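Local coordinates for superoxide dismutase (Candida albicans, PDB 4GUN), which probably protects the cell by converting superoxide into hydrogen peroxide and molecular oxygen at a manganese centre, at residues I169-H174 with D186-I191; D120-K125 with A135-N140. The protein carries 2 engineered substitutions. All blocks are in the same frame, centred on the assembly; numbering follows the deposited sequence.

Contact 1: residues I169-H174 with D186-I191; sequences IDAWEH and DYFKAI. With MN (manganese (II) ion), chain Q.
Tyr187, on the helix containing residues 186-191, donates its hydroxyl hydrogen to the backbone carbonyl of Asp170, with OH 2.9 Å from O. The donor lies in the carbonyl plane at a C=O...donor angle of 149°, and the oxygen sits level with the ring at its edge. With CG anti to the backbone N (chi1 161°), the phenol extends from the helix to the end of strand 163-170, while its ring also meets that of Tyr176.

Apolar contacts accompany this bond. The CZ corner of the Phe188 ring comes to 3.8 Å from Ala171 CB, which sits near the ring plane at its edge. More loosely, Ile169 CD1 reaches Ile191 CG2 at 4.3 Å. Leu126 of helix 115-127 packs against Ile169, Ala171 and Phe188.

Metal bonds and an Asx turn engage the side chain of the same Asp170. Manganese is bound by Asp170 OD2 at 2.0 Å. Further along the loop, His174 NE2 lies 2.1 Å from the metal; a water and the imidazoles of His32 and His80 complete the site. Asp170 OD1 accepts the backbone N-H of Trp172 from above the carboxylate plane (3.1 Å from N to OD1), and a weak bond from the metal-bound water. His174 ND1 is hydrogen-bonded to Glu173 of the second subunit, the bridge familiar from dimeric iron and manganese superoxide dismutases.

Asp170 is thus held through three oxygens: O by Tyr187, OD2 by manganese, and OD1 by Trp172 N-H and, weakly, the water. The tyrosine acts in the second shell, tying the backbone of a metal ligand to the helix.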
ATOM      1  N   ILE A 169     -18.992  -9.087   1.583  1.00  6.19           N
ATOM      2  CA  ILE A 169     -19.016  -9.717   0.251  1.00  6.13           C
ATOM      3  C   ILE A 169     -17.590 -10.041  -0.221  1.00  7.74           C
ATOM      4  O   ILE A 169     -16.821  -9.133  -0.533  1.00  7.23           O
ATOM      5  CB  ILE A 169     -19.773  -8.916  -0.841  1.00 10.20           C
ATOM      6  CG1 ILE A 169     -21.212  -8.508  -0.401  1.00 12.39           C
ATOM      7  CG2 ILE A 169     -19.792  -9.715  -2.170  1.00 10.43           C
ATOM      8  CD1 ILE A 169     -22.193  -9.657  -0.230  1.00 12.86           C
ATOM      9  N   ASP A 170     -17.284 -11.330  -0.338  1.00  4.55           N
ATOM     10  CA  ASP A 170     -16.000 -11.832  -0.816  1.00  4.69           C
ATOM     11  C   ASP A 170     -15.882 -11.665  -2.338  1.00 10.87           C
ATOM     12  O   ASP A 170     -16.676 -12.240  -3.086  1.00  9.72           O
ATOM     13  CB  ASP A 170     -15.838 -13.318  -0.442  1.00  6.02           C
ATOM     14  CG  ASP A 170     -14.410 -13.839  -0.515  1.00  8.85           C
ATOM     15  OD1 ASP A 170     -13.516 -13.080  -0.933  1.00 13.13           O
ATOM     16  OD2 ASP A 170     -14.182 -14.975  -0.114  1.00 12.77           O
ATOM     17  N   ALA A 171     -14.867 -10.902  -2.785  1.00  8.79           N
ATOM     18  CA  ALA A 171     -14.597 -10.686  -4.215  1.00  7.85           C
ATOM     19  C   ALA A 171     -13.324 -11.432  -4.691  1.00 10.83           C
ATOM     20  O   ALA A 171     -12.931 -11.238  -5.846  1.00  9.73           O
ATOM     21  CB  ALA A 171     -14.483  -9.194  -4.515  1.00  8.40           C
ATOM     22  N   TRP A 172     -12.670 -12.276  -3.816  1.00  8.28           N
ATOM     23  CA  TRP A 172     -11.499 -13.087  -4.246  1.00  9.48           C
ATOM     24  C   TRP A 172     -11.955 -14.035  -5.375  1.00 12.19           C
ATOM     25  O   TRP A 172     -13.096 -14.495  -5.352  1.00 11.28           O
ATOM     26  CB  TRP A 172     -10.915 -13.935  -3.109  1.00  8.92           C
ATOM     27  CG  TRP A 172     -10.019 -13.209  -2.141  1.00 10.42           C
ATOM     28  CD1 TRP A 172     -10.360 -12.153  -1.346  1.00 13.26           C
ATOM     29  CD2 TRP A 172      -8.703 -13.618  -1.726  1.00 10.78           C
ATOM     30  NE1 TRP A 172      -9.316 -11.836  -0.507  1.00 13.31           N
ATOM     31  CE2 TRP A 172      -8.289 -12.727  -0.709  1.00 14.43           C
ATOM     32  CE3 TRP A 172      -7.821 -14.647  -2.126  1.00 11.96           C
ATOM     33  CZ2 TRP A 172      -7.012 -12.798  -0.120  1.00 13.14           C
ATOM     34  CZ3 TRP A 172      -6.560 -14.718  -1.541  1.00 13.02           C
ATOM     35  CH2 TRP A 172      -6.174 -13.810  -0.541  1.00 13.69           C
ATOM     36  N   GLU A 173     -11.091 -14.300  -6.373  1.00  8.62           N
ATOM     37  CA  GLU A 173     -11.443 -15.159  -7.518  1.00  7.15           C
ATOM     38  C   GLU A 173     -11.911 -16.559  -7.098  1.00 10.50           C
ATOM     39  O   GLU A 173     -12.844 -17.069  -7.694  1.00 11.35           O
ATOM     40  CB  GLU A 173     -10.307 -15.213  -8.553  1.00  7.96           C
ATOM     41  CG  GLU A 173     -10.088 -13.890  -9.276  1.00  8.79           C
ATOM     42  CD  GLU A 173      -8.980 -13.920 -10.303  1.00 14.49           C
ATOM     43  OE1 GLU A 173      -7.881 -14.405  -9.963  1.00  9.25           O
ATOM     44  OE2 GLU A 173      -9.210 -13.491 -11.456  1.00 11.50           O
ATOM     45  N   HIS A 174     -11.350 -17.120  -6.010  1.00  7.37           N
ATOM     46  CA  HIS A 174     -11.759 -18.430  -5.478  1.00  5.64           C
ATOM     47  C   HIS A 174     -13.213 -18.461  -5.036  1.00  8.38           C
ATOM     48  O   HIS A 174     -13.798 -19.535  -4.969  1.00  7.66           O
ATOM     49  CB  HIS A 174     -10.837 -18.907  -4.327  1.00  5.82           C
ATOM     50  CG  HIS A 174     -10.924 -18.137  -3.036  1.00  8.48           C
ATOM     51  ND1 HIS A 174      -9.807 -17.527  -2.480  1.00  9.62           N
ATOM     52  CD2 HIS A 174     -11.963 -17.986  -2.184  1.00 10.13           C
ATOM     53  CE1 HIS A 174     -10.216 -16.992  -1.345  1.00  9.64           C
ATOM     54  NE2 HIS A 174     -11.509 -17.238  -1.129  1.00 10.36           N
ATOM     55  N   ASP A 186     -21.512 -11.368 -12.832  1.00  7.67           N
ATOM     56  CA  ASP A 186     -22.659 -12.289 -12.706  1.00  6.63           C
ATOM     57  C   ASP A 186     -22.773 -12.823 -11.282  1.00 10.87           C
ATOM     58  O   ASP A 186     -23.859 -12.929 -10.738  1.00 11.39           O
ATOM     59  CB  ASP A 186     -22.556 -13.428 -13.734  1.00  7.54           C
ATOM     60  CG  ASP A 186     -22.844 -13.003 -15.168  1.00 12.45           C
ATOM     61  OD1 ASP A 186     -23.088 -11.799 -15.399  1.00 12.24           O
ATOM     62  OD2 ASP A 186     -22.860 -13.873 -16.047  1.00 15.05           O
ATOM     63  N   TYR A 187     -21.642 -13.072 -10.658  1.00  7.24           N
ATOM     64  CA  TYR A 187     -21.575 -13.516  -9.277  1.00  6.77           C
ATOM     65  C   TYR A 187     -22.063 -12.386  -8.367  1.00 10.95           C
ATOM     66  O   TYR A 187     -22.905 -12.638  -7.504  1.00  9.69           O
ATOM     67  CB  TYR A 187     -20.143 -13.924  -8.949  1.00  6.81           C
ATOM     68  CG  TYR A 187     -19.817 -13.973  -7.475  1.00  6.91           C
ATOM     69  CD1 TYR A 187     -20.372 -14.946  -6.650  1.00  8.18           C
ATOM     70  CD2 TYR A 187     -18.868 -13.120  -6.926  1.00  7.61           C
ATOM     71  CE1 TYR A 187     -20.014 -15.048  -5.305  1.00  8.58           C
ATOM     72  CE2 TYR A 187     -18.489 -13.223  -5.586  1.00  8.73           C
ATOM     73  CZ  TYR A 187     -19.067 -14.188  -4.780  1.00 11.36           C
ATOM     74  OH  TYR A 187     -18.718 -14.277  -3.455  1.00 13.10           O
ATOM     75  N   PHE A 188     -21.568 -11.144  -8.578  1.00  8.03           N
ATOM     76  CA  PHE A 188     -22.011  -9.986  -7.789  1.00  8.79           C
ATOM     77  C   PHE A 188     -23.547  -9.812  -7.831  1.00 14.23           C
ATOM     78  O   PHE A 188     -24.179  -9.703  -6.775  1.00 13.79           O
ATOM     79  CB  PHE A 188     -21.266  -8.703  -8.191  1.00  9.52           C
ATOM     80  CG  PHE A 188     -19.785  -8.749  -7.898  1.00  9.29           C
ATOM     81  CD1 PHE A 188     -19.289  -9.499  -6.828  1.00 10.96           C
ATOM     82  CD2 PHE A 188     -18.886  -8.048  -8.683  1.00  9.76           C
ATOM     83  CE1 PHE A 188     -17.920  -9.563  -6.572  1.00 11.99           C
ATOM     84  CE2 PHE A 188     -17.523  -8.087  -8.408  1.00 12.37           C
ATOM     85  CZ  PHE A 188     -17.048  -8.852  -7.355  1.00 11.37           C
ATOM     86  N   LYS A 189     -24.130  -9.891  -9.028  1.00 10.58           N
ATOM     87  CA  LYS A 189     -25.573  -9.825  -9.243  1.00 11.06           C
ATOM     88  C   LYS A 189     -26.283 -10.983  -8.490  1.00 16.00           C
ATOM     89  O   LYS A 189     -27.175 -10.740  -7.678  1.00 16.08           O
ATOM     90  CB  LYS A 189     -25.870  -9.862 -10.763  1.00 13.03           C
ATOM     91  CG  LYS A 189     -27.295  -9.460 -11.142  1.00 21.27           C
ATOM     92  CD  LYS A 189     -27.488  -9.333 -12.663  1.00 35.36           C
ATOM     93  CE  LYS A 189     -27.203  -7.947 -13.217  1.00 58.75           C
ATOM     94  NZ  LYS A 189     -28.273  -6.961 -12.882  1.00 71.49           N
ATOM     95  N   ALA A 190     -25.818 -12.219  -8.701  1.00 13.47           N
ATOM     96  CA  ALA A 190     -26.377 -13.436  -8.120  1.00 13.02           C
ATOM     97  C   ALA A 190     -26.357 -13.591  -6.595  1.00 13.69           C
ATOM     98  O   ALA A 190     -27.295 -14.177  -6.054  1.00 12.07           O
ATOM     99  CB  ALA A 190     -25.746 -14.649  -8.771  1.00 14.07           C
ATOM    100  N   ILE A 191     -25.292 -13.139  -5.915  1.00  9.34           N
ATOM    101  CA  ILE A 191     -25.118 -13.327  -4.459  1.00  8.00           C
ATOM    102  C   ILE A 191     -26.226 -12.710  -3.591  1.00 11.45           C
ATOM    103  O   ILE A 191     -26.512 -13.238  -2.521  1.00 10.38           O
ATOM    104  CB  ILE A 191     -23.675 -12.932  -3.971  1.00 10.26           C
ATOM    105  CG1 ILE A 191     -23.351 -13.554  -2.570  1.00  8.95           C
ATOM    106  CG2 ILE A 191     -23.454 -11.415  -3.995  1.00 10.37           C
ATOM    107  CD1 ILE A 191     -21.874 -13.647  -2.228  1.00 16.46           C
TER
HETATM  108 MN    MN Q 301     -12.710 -16.256   0.344  1.00  9.91          MN
HETATM  109  O   HOH W   1     -11.487 -14.477   0.392  1.00 14.68           O

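Contact 2: residues D120-K125 with A135-N140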
ATOM      1  N   ASP A 120     -27.100  -1.657  -5.681  1.00 14.07           N
ATOM      2  CA  ASP A 120     -26.479  -1.096  -6.899  1.00 13.19           C
ATOM      3  C   ASP A 120     -25.145  -0.425  -6.601  1.00 16.23           C
ATOM      4  O   ASP A 120     -24.179  -0.622  -7.342  1.00 14.87           O
ATOM      5  CB  ASP A 120     -27.407  -0.098  -7.598  1.00 14.51           C
ATOM      6  CG  ASP A 120     -28.588  -0.708  -8.310  1.00 24.01           C
ATOM      7  OD1 ASP A 120     -28.519  -1.916  -8.659  1.00 23.41           O
ATOM      8  OD2 ASP A 120     -29.579   0.017  -8.529  1.00 28.96           O
ATOM      9  N   ILE A 121     -25.099   0.371  -5.523  1.00 13.68           N
ATOM     10  CA  ILE A 121     -23.888   1.056  -5.061  1.00 13.29           C
ATOM     11  C   ILE A 121     -22.815   0.018  -4.657  1.00 15.46           C
ATOM     12  O   ILE A 121     -21.667   0.140  -5.091  1.00 15.07           O
ATOM     13  CB  ILE A 121     -24.202   2.098  -3.954  1.00 16.12           C
ATOM     14  CG1 ILE A 121     -25.009   3.275  -4.530  1.00 15.51           C
ATOM     15  CG2 ILE A 121     -22.923   2.601  -3.287  1.00 17.01           C
ATOM     16  CD1 ILE A 121     -25.867   4.010  -3.514  1.00 14.61           C
ATOM     17  N   THR A 122     -23.202  -1.014  -3.892  1.00 10.00           N
ATOM     18  CA  THR A 122     -22.282  -2.083  -3.496  1.00  9.38           C
ATOM     19  C   THR A 122     -21.737  -2.849  -4.715  1.00 12.15           C
ATOM     20  O   THR A 122     -20.548  -3.172  -4.757  1.00 10.34           O
ATOM     21  CB  THR A 122     -22.929  -3.044  -2.481  1.00 11.54           C
ATOM     22  OG1 THR A 122     -23.449  -2.301  -1.378  1.00 13.27           O
ATOM     23  CG2 THR A 122     -21.940  -4.090  -1.957  1.00 11.72           C
ATOM     24  N   ASN A 123     -22.610  -3.150  -5.691  1.00 10.03           N
ATOM     25  CA  ASN A 123     -22.196  -3.871  -6.889  1.00 11.17           C
ATOM     26  C   ASN A 123     -21.201  -3.045  -7.700  1.00 16.22           C
ATOM     27  O   ASN A 123     -20.282  -3.628  -8.276  1.00 16.15           O
ATOM     28  CB  ASN A 123     -23.397  -4.329  -7.719  1.00 11.66           C
ATOM     29  CG  ASN A 123     -24.137  -5.505  -7.138  1.00 21.51           C
ATOM     30  OD1 ASN A 123     -23.606  -6.300  -6.355  1.00 13.36           O
ATOM     31  ND2 ASN A 123     -25.407  -5.629  -7.486  1.00 15.58           N
ATOM     32  N   SER A 124     -21.351  -1.686  -7.681  1.00 14.38           N
ATOM     33  CA  SER A 124     -20.444  -0.738  -8.342  1.00 14.15           C
ATOM     34  C   SER A 124     -19.074  -0.743  -7.643  1.00 13.46           C
ATOM     35  O   SER A 124     -18.051  -0.729  -8.319  1.00 11.70           O
ATOM     36  CB  SER A 124     -21.039   0.669  -8.385  1.00 18.34           C
ATOM     37  OG  SER A 124     -21.808   0.847  -9.564  1.00 29.53           O
ATOM     38  N   LYS A 125     -19.059  -0.785  -6.296  1.00 10.35           N
ATOM     39  CA  LYS A 125     -17.827  -0.884  -5.507  1.00  9.25           C
ATOM     40  C   LYS A 125     -17.129  -2.217  -5.758  1.00 12.36           C
ATOM     41  O   LYS A 125     -15.913  -2.240  -5.942  1.00 11.20           O
ATOM     42  CB  LYS A 125     -18.094  -0.708  -4.005  1.00 10.58           C
ATOM     43  CG  LYS A 125     -18.182   0.747  -3.536  1.00 26.25           C
ATOM     44  CD  LYS A 125     -16.816   1.440  -3.434  1.00 38.90           C
ATOM     45  CE  LYS A 125     -16.686   2.391  -2.266  1.00 51.62           C
ATOM     46  NZ  LYS A 125     -17.771   3.415  -2.212  1.00 61.91           N
ATOM     47  N   ALA A 135     -15.992  -6.182  -0.245  1.00  8.19           N
ATOM     48  CA  ALA A 135     -16.830  -4.987  -0.095  1.00  7.59           C
ATOM     49  C   ALA A 135     -17.627  -5.162   1.189  1.00 10.71           C
ATOM     50  O   ALA A 135     -18.033  -6.282   1.526  1.00 11.25           O
ATOM     51  CB  ALA A 135     -17.771  -4.788  -1.265  1.00  8.26           C
ATOM     52  N   PHE A 136     -17.800  -4.070   1.940  1.00  7.35           N
ATOM     53  CA  PHE A 136     -18.565  -4.119   3.172  1.00  7.88           C
ATOM     54  C   PHE A 136     -19.555  -2.968   3.218  1.00  9.31           C
ATOM     55  O   PHE A 136     -19.216  -1.843   2.868  1.00  5.38           O
ATOM     56  CB  PHE A 136     -17.660  -4.018   4.426  1.00  9.66           C
ATOM     57  CG  PHE A 136     -16.592  -5.060   4.633  1.00 10.16           C
ATOM     58  CD1 PHE A 136     -16.805  -6.134   5.487  1.00 12.37           C
ATOM     59  CD2 PHE A 136     -15.334  -4.913   4.060  1.00 12.50           C
ATOM     60  CE1 PHE A 136     -15.801  -7.080   5.709  1.00 12.62           C
ATOM     61  CE2 PHE A 136     -14.329  -5.858   4.285  1.00 14.29           C
ATOM     62  CZ  PHE A 136     -14.569  -6.930   5.108  1.00 12.32           C
ATOM     63  N   ILE A 137     -20.751  -3.254   3.727  1.00  6.98           N
ATOM     64  CA  ILE A 137     -21.739  -2.259   4.109  1.00  6.68           C
ATOM     65  C   ILE A 137     -21.354  -2.064   5.579  1.00  9.51           C
ATOM     66  O   ILE A 137     -21.271  -3.056   6.317  1.00  6.27           O
ATOM     67  CB  ILE A 137     -23.205  -2.751   3.941  1.00  9.48           C
ATOM     68  CG1 ILE A 137     -23.557  -2.830   2.432  1.00  9.66           C
ATOM     69  CG2 ILE A 137     -24.148  -1.773   4.662  1.00 10.66           C
ATOM     70  CD1 ILE A 137     -24.820  -3.630   2.073  1.00 15.52           C
ATOM     71  N   VAL A 138     -21.021  -0.815   5.976  1.00  8.22           N
ATOM     72  CA  VAL A 138     -20.537  -0.549   7.342  1.00  8.95           C
ATOM     73  C   VAL A 138     -21.396   0.479   8.050  1.00 13.03           C
ATOM     74  O   VAL A 138     -21.958   1.342   7.393  1.00 11.35           O
ATOM     75  CB  VAL A 138     -19.022  -0.121   7.400  1.00 13.29           C
ATOM     76  CG1 VAL A 138     -18.109  -1.125   6.705  1.00 12.76           C
ATOM     77  CG2 VAL A 138     -18.790   1.279   6.845  1.00 13.39           C
ATOM     78  N   LYS A 139     -21.449   0.415   9.394  1.00 10.52           N
ATOM     79  CA  LYS A 139     -22.137   1.425  10.216  1.00  9.59           C
ATOM     80  C   LYS A 139     -21.051   2.194  10.967  1.00 12.32           C
ATOM     81  O   LYS A 139     -20.166   1.590  11.572  1.00 11.13           O
ATOM     82  CB  LYS A 139     -23.125   0.767  11.199  1.00 11.38           C
ATOM     83  CG  LYS A 139     -23.661   1.694  12.304  1.00 11.65           C
ATOM     84  CD  LYS A 139     -24.313   0.878  13.413  1.00  8.73           C
ATOM     85  CE  LYS A 139     -25.163   1.728  14.342  1.00 11.97           C
ATOM     86  NZ  LYS A 139     -25.604   0.940  15.545  1.00 16.89           N
ATOM     87  N   ASN A 140     -21.144   3.525  10.967  1.00 10.09           N
ATOM     88  CA  ASN A 140     -20.174   4.351  11.687  1.00  9.56           C
ATOM     89  C   ASN A 140     -20.838   4.816  12.975  1.00 10.49           C
ATOM     90  O   ASN A 140     -21.840   5.507  12.936  1.00  8.12           O
ATOM     91  CB  ASN A 140     -19.700   5.520  10.805  1.00 11.94           C
ATOM     92  CG  ASN A 140     -18.541   6.330  11.340  1.00 24.31           C
ATOM     93  OD1 ASN A 140     -18.361   6.504  12.533  1.00 15.32           O
ATOM     94  ND2 ASN A 140     -17.721   6.850  10.451  1.00 22.21           N
TER
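Thr122 and Ile137 meet where helix 115-127 packs on strand 133-140, the middle strand of the three-stranded antiparallel sheet in the C-terminal alpha/beta domain of iron/manganese superoxide dismutases. Thr122 projects from the helix toward the strand and divides its two branches between alternate strand residues, Ala135 and Ile137.

The threonine rotamer sets this division. At chi1 -53° OG1 lies anti to the carbonyl carbon, and CG2 takes the place anti to the backbone N. The methyl CG2 thus approaches Ala135 CB, at 4.3 Å, whereas the hydroxyl branch faces Ile137. Although this oxygen lies against hydrocarbon, it is bonded within its own helix to the carbonyl of Leu118, so its polarity is met without the strand.

Ile137 comes to the threonine with its longer branch: chi1 -72° sets CG1 opposite the carbonyl carbon and chi2 165° extends the arm, bringing its end nearer the helix. The two side chains cross at about a right angle. Ala135 completes the contact with its short CB, which also touches Leu126; Val149 of the neighbouring strand and Trp192 pack on Thr122. No hydrogen bond joins helix to strand: OG1 of Thr122 rests 3.8 Å from CG1 of Ile137 and 3.9 Å from its CD1.

In the fold
Both contacts are buried and lie in the C-terminal domain, each setting a helix against the same antiparallel sheet. Contact 2 uses the middle strand, contact 1 the end of its neighbour 163-170, and the strands are joined by a probable hydrogen bond from Ile169 N to Ala135 O (3.0 Å). The helices also approach each other, Phe188 O packing against Asn123 OD1, while Leu126 of helix 115-127 touches residues of both contacts. Their chemistry follows their position: 169-174 with 186-191 includes metal ligands and adds a polar bond to its packing, whereas 120-125 with 135-140, with the side chain of Ala135 about 13 Å from the manganese, joins helix to strand by side-chain packing alone.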